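Local atomic coordinates of xylulose kinase (PDB entry 2ITM), a protein that phosphorylates D-xylulose to D-xylulose 5-phosphate at the expense of ATP, as a homodimeric sugar kinase of the FGGY family. Residues Leu71-Gln76 with Tyr155-Met160; Ala201-Glu204 with Ile208-Ala211. All blocks are in the same frame, centred on the assembly; numbering follows the deposited sequence.

Contact 1 of 2, residues Leu71-Gln76 with Tyr155-Met160; sequences LGIAGQ and YLRLRM
Ile73 and the side chains of Arg157 and Met160 join a central strand of the N-terminal actin-like ATPase domain to a helix packed on its sheet. The axes of the short segments, strand 71-75 and helix 155-160, pass 9.8 Å apart and run at 149°, roughly antiparallel. No hydrogen bond links the two segments, so side-chain packing holds them together. Ile73 carries most of it and uses two branches. Its CD1 lies over one face of the Arg157 guanidinium, 3.4 Å from Arg157 NH1 and 3.7 Å from Arg157 CZ. The two side chains cross at about a right angle. The other branch, Ile73 CG2, meets Met160 CE tip to tip at 3.6 Å. The bend at the end of the methionine chain (chi3 -60°) carries this methyl in front of the isoleucine. Leu71 CD2 adds a looser apolar touch to Met160 CE at 4.4 Å. Arg157 CG stands anti to the backbone N (chi1 178°), and a further bend at chi3 turns the buried guanidinium across Ile73. The N-H groups of Arg157 are taken up by carbonyls: NE by Ala165 O, NH1 by Val228 O and NH2 by Ala229 O. Asp154 adds a salt bridge to NH2. The carbonyl bonds hold the group in its plane, and Asp154 probably offsets its positive charge. Gln76, just past the strand end, touches the bound D-xylulose. Met160 also packs on Ile5 of strand 2-7 and on Trp49 of helix 45-62. Strand 70-75 runs between the parallel strands 2-7 and 226-232.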
loop_
_atom_site.group_PDB
_atom_site.type_symbol
_atom_site.label_atom_id
_atom_site.label_comp_id
_atom_site.label_asym_id
_atom_site.label_seq_id
_atom_site.Cartn_x
_atom_site.Cartn_y
_atom_site.Cartn_z
ATOM N N LEU A 71 -23.407 44.705 8.307
ATOM C CA LEU A 71 -22.535 43.816 7.550
ATOM C C LEU A 71 -21.420 43.189 8.388
ATOM O O LEU A 71 -20.767 43.861 9.167
ATOM C CB LEU A 71 -21.954 44.533 6.344
ATOM C CG LEU A 71 -21.007 43.734 5.463
ATOM C CD1 LEU A 71 -21.001 44.223 4.037
ATOM C CD2 LEU A 71 -19.624 43.771 6.042
ATOM N N GLY A 72 -21.222 41.894 8.193
ATOM C CA GLY A 72 -20.178 41.142 8.851
ATOM C C GLY A 72 -19.198 40.485 7.904
ATOM O O GLY A 72 -19.521 40.173 6.781
ATOM N N ILE A 73 -17.987 40.276 8.398
ATOM C CA ILE A 73 -16.953 39.557 7.675
ATOM C C ILE A 73 -16.361 38.397 8.470
ATOM O O ILE A 73 -16.246 38.449 9.686
ATOM C CB ILE A 73 -15.830 40.494 7.185
ATOM C CG1 ILE A 73 -14.966 40.948 8.347
ATOM C CG2 ILE A 73 -16.388 41.682 6.487
ATOM C CD1 ILE A 73 -14.574 42.380 8.254
ATOM N N ALA A 74 -15.989 37.351 7.748
ATOM C CA ALA A 74 -15.119 36.314 8.258
ATOM C C ALA A 74 -14.039 35.972 7.235
ATOM O O ALA A 74 -14.135 36.369 6.083
ATOM C CB ALA A 74 -15.911 35.062 8.581
ATOM N N GLY A 75 -13.024 35.244 7.666
ATOM C CA GLY A 75 -11.813 35.098 6.889
ATOM C C GLY A 75 -10.914 33.935 7.252
ATOM O O GLY A 75 -10.819 33.535 8.399
ATOM N N GLN A 76 -10.254 33.407 6.239
ATOM C CA GLN A 76 -9.066 32.604 6.417
ATOM C C GLN A 76 -8.133 33.210 7.459
ATOM O O GLN A 76 -7.786 34.372 7.396
ATOM C CB GLN A 76 -8.347 32.387 5.080
ATOM C CG GLN A 76 -7.830 33.649 4.428
ATOM C CD GLN A 76 -6.821 33.397 3.323
ATOM O OE1 GLN A 76 -5.728 32.930 3.571
ATOM N NE2 GLN A 76 -7.196 33.732 2.106
ATOM N N TYR A 155 -7.828 43.248 6.408
ATOM C CA TYR A 155 -7.414 44.091 5.300
ATOM C C TYR A 155 -8.633 44.489 4.492
ATOM O O TYR A 155 -8.786 45.629 4.112
ATOM C CB TYR A 155 -6.395 43.408 4.392
ATOM C CG TYR A 155 -6.160 44.171 3.109
ATOM C CD1 TYR A 155 -5.331 45.267 3.080
ATOM C CD2 TYR A 155 -6.792 43.807 1.940
ATOM C CE1 TYR A 155 -5.122 45.963 1.916
ATOM C CE2 TYR A 155 -6.595 44.492 0.778
ATOM C CZ TYR A 155 -5.765 45.575 0.766
ATOM O OH TYR A 155 -5.577 46.269 -0.394
ATOM N N LEU A 156 -9.503 43.517 4.278
ATOM C CA LEU A 156 -10.808 43.740 3.701
ATOM C C LEU A 156 -11.617 44.825 4.402
ATOM O O LEU A 156 -12.149 45.709 3.756
ATOM C CB LEU A 156 -11.583 42.433 3.643
ATOM C CG LEU A 156 -12.539 42.253 2.492
ATOM C CD1 LEU A 156 -11.951 42.757 1.197
ATOM C CD2 LEU A 156 -12.910 40.799 2.371
ATOM N N ARG A 157 -11.698 44.748 5.724
ATOM C CA ARG A 157 -12.340 45.782 6.503
ATOM C C ARG A 157 -11.794 47.176 6.215
ATOM O O ARG A 157 -12.545 48.088 5.958
ATOM C CB ARG A 157 -12.276 45.464 7.996
ATOM C CG ARG A 157 -12.881 46.521 8.885
ATOM C CD ARG A 157 -12.386 46.511 10.315
ATOM N NE ARG A 157 -12.125 45.159 10.768
ATOM C CZ ARG A 157 -13.063 44.269 11.004
ATOM N NH1 ARG A 157 -14.335 44.591 10.862
ATOM N NH2 ARG A 157 -12.732 43.060 11.392
ATOM N N LEU A 158 -10.478 47.323 6.267
ATOM C CA LEU A 158 -9.818 48.592 5.984
ATOM C C LEU A 158 -10.187 49.152 4.614
ATOM O O LEU A 158 -10.519 50.312 4.482
ATOM C CB LEU A 158 -8.309 48.450 6.121
ATOM C CG LEU A 158 -7.469 49.633 5.658
ATOM C CD1 LEU A 158 -7.488 50.712 6.684
ATOM C CD2 LEU A 158 -6.055 49.213 5.334
ATOM N N ARG A 159 -10.174 48.301 3.601
ATOM C CA ARG A 159 -10.647 48.673 2.277
ATOM C C ARG A 159 -12.123 49.081 2.221
ATOM O O ARG A 159 -12.500 49.928 1.430
ATOM C CB ARG A 159 -10.341 47.577 1.266
ATOM C CG ARG A 159 -8.905 47.564 0.776
ATOM C CD ARG A 159 -8.506 48.784 -0.028
ATOM N NE ARG A 159 -7.881 48.439 -1.307
ATOM C CZ ARG A 159 -8.525 48.347 -2.447
ATOM N NH1 ARG A 159 -9.820 48.572 -2.494
ATOM N NH2 ARG A 159 -7.883 48.015 -3.544
ATOM N N MET A 160 -12.940 48.484 3.082
ATOM C CA MET A 160 -14.349 48.775 3.144
ATOM C C MET A 160 -14.716 49.959 4.044
ATOM O O MET A 160 -15.706 50.624 3.807
ATOM C CB MET A 160 -15.130 47.544 3.581
ATOM C CG MET A 160 -15.280 46.467 2.543
ATOM S SD MET A 160 -16.424 45.195 3.073
ATOM C CE MET A 160 -15.617 44.624 4.523
#

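Contact 2 of 2, residues Ala201-Glu204 with Ile208-Ala211; sequences ALYE and ITGA
Tyr203 and Thr209 mark the nearest backbone approach, with Tyr203 CA 7.5 Å from Thr209 CA, and no hydrogen bond joins the two strands. Strand 201-203 pairs instead with strand 165-167, and strand 208-211 is an edge of the large N-terminal sheet beside strand 226-232. The side chains bridge the gap. The methyl of Thr209 sits over one face of the Tyr203 ring in a CH-pi contact. Thr209 CG2 is 3.9 Å from the ring centroid and only 12° off the ring normal, so it sits almost directly above the middle of the ring. Tyr203 CG is anti to its carbonyl carbon (chi1 -66°), which swings the ring toward strand 208-211. The backbone adds a second touch: Ile208 O approaches Tyr203 CE2 obliquely, at 3.5 Å. At the ring edge, in plane, lies Ala201 O of the tyrosine's own strand. Thr209 divides its two branches. With chi1 at 60°, OG1 lies between the backbone N and carbonyl carbon, and CG2 is left to meet the ring. OG1 is hydrogen-bonded to Val227 O. Ala165 and Ala229 pack against both Tyr203 and Thr209. Replacing Tyr203 with an alanine would probably strip the Thr209 methyl of its aromatic cover and open a gap between the two small stretches of strand. The contact probably rests on dispersion and weak CH-pi attraction, with the Ile208 carbonyl near the ring as a minor polar touch, while the buried threonine hydroxyl is satisfied on the sheet side.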
loop_
_atom_site.group_PDB
_atom_site.type_symbol
_atom_site.label_atom_id
_atom_site.label_comp_id
_atom_site.label_asym_id
_atom_site.label_seq_id
_atom_site.Cartn_x
_atom_site.Cartn_y
_atom_site.Cartn_z
ATOM N N ALA A 201 -6.757 47.775 16.259
ATOM C CA ALA A 201 -7.619 47.740 17.430
ATOM C C ALA A 201 -8.420 46.448 17.554
ATOM O O ALA A 201 -8.857 45.888 16.575
ATOM C CB ALA A 201 -8.531 48.941 17.428
ATOM N N LEU A 202 -8.572 45.975 18.781
ATOM C CA LEU A 202 -9.247 44.717 19.045
ATOM C C LEU A 202 -10.685 44.931 19.478
ATOM O O LEU A 202 -10.956 45.807 20.270
ATOM C CB LEU A 202 -8.504 43.916 20.096
ATOM C CG LEU A 202 -7.101 43.433 19.745
ATOM C CD1 LEU A 202 -6.322 43.055 20.979
ATOM C CD2 LEU A 202 -7.150 42.289 18.762
ATOM N N TYR A 203 -11.558 44.115 18.943
ATOM C CA TYR A 203 -12.949 44.116 19.350
ATOM C C TYR A 203 -13.417 42.693 19.608
ATOM O O TYR A 203 -12.745 41.747 19.254
ATOM C CB TYR A 203 -13.818 44.754 18.272
ATOM C CG TYR A 203 -13.589 46.223 18.031
ATOM C CD1 TYR A 203 -12.420 46.678 17.464
ATOM C CD2 TYR A 203 -14.552 47.154 18.363
ATOM C CE1 TYR A 203 -12.215 48.023 17.235
ATOM C CE2 TYR A 203 -14.362 48.491 18.137
ATOM C CZ TYR A 203 -13.192 48.928 17.574
ATOM O OH TYR A 203 -13.005 50.263 17.355
ATOM N N GLU A 204 -14.582 42.553 20.215
ATOM C CA GLU A 204 -15.321 41.300 20.159
ATOM C C GLU A 204 -16.077 41.168 18.847
ATOM O O GLU A 204 -16.401 42.155 18.222
ATOM C CB GLU A 204 -16.258 41.173 21.350
ATOM C CG GLU A 204 -15.588 41.327 22.698
ATOM C CD GLU A 204 -14.735 40.139 23.084
ATOM O OE1 GLU A 204 -14.868 39.080 22.476
ATOM O OE2 GLU A 204 -13.929 40.272 24.007
ATOM N N ILE A 208 -19.324 46.728 16.694
ATOM C CA ILE A 208 -19.136 47.544 15.503
ATOM C C ILE A 208 -17.775 48.246 15.459
ATOM O O ILE A 208 -17.338 48.842 16.422
ATOM C CB ILE A 208 -20.286 48.553 15.378
ATOM C CG1 ILE A 208 -21.624 47.824 15.324
ATOM C CG2 ILE A 208 -20.124 49.446 14.187
ATOM C CD1 ILE A 208 -22.758 48.688 14.940
ATOM N N THR A 209 -17.097 48.132 14.332
ATOM C CA THR A 209 -15.767 48.691 14.177
ATOM C C THR A 209 -15.773 49.962 13.336
ATOM O O THR A 209 -14.778 50.653 13.239
ATOM C CB THR A 209 -14.827 47.670 13.554
ATOM O OG1 THR A 209 -15.322 47.293 12.274
ATOM C CG2 THR A 209 -14.825 46.408 14.344
ATOM N N GLY A 210 -16.912 50.251 12.734
ATOM C CA GLY A 210 -17.027 51.332 11.790
ATOM C C GLY A 210 -18.189 51.131 10.854
ATOM O O GLY A 210 -19.140 50.427 11.171
ATOM N N ALA A 211 -18.099 51.761 9.692
ATOM C CA ALA A 211 -19.126 51.684 8.683
ATOM C C ALA A 211 -18.505 51.680 7.300
ATOM O O ALA A 211 -17.367 52.082 7.132
ATOM C CB ALA A 211 -20.072 52.827 8.822
#

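Contact 1 and contact 2 lie in the N-terminal domain, with centres 11 Å apart, and follow one another along the chain. Both reach the same mixed sheet: contact 1 through the inner strand 70-75, contact 2 through the edge strand 208-211. Strand 226-232 runs between these two. The contacts meet where Arg157 NH1 comes 3.2 Å from Thr209 OG1, a weak hydrogen bond. Ala165 on strand 165-167 also ties them, since its carbonyl takes Arg157 NE and its side chain touches Tyr203 and Thr209. Helix 152-161 and the small sheet of 165-167 and 201-203 are thus packed onto the sheet whose strand 70-75 leads to the sugar pocket.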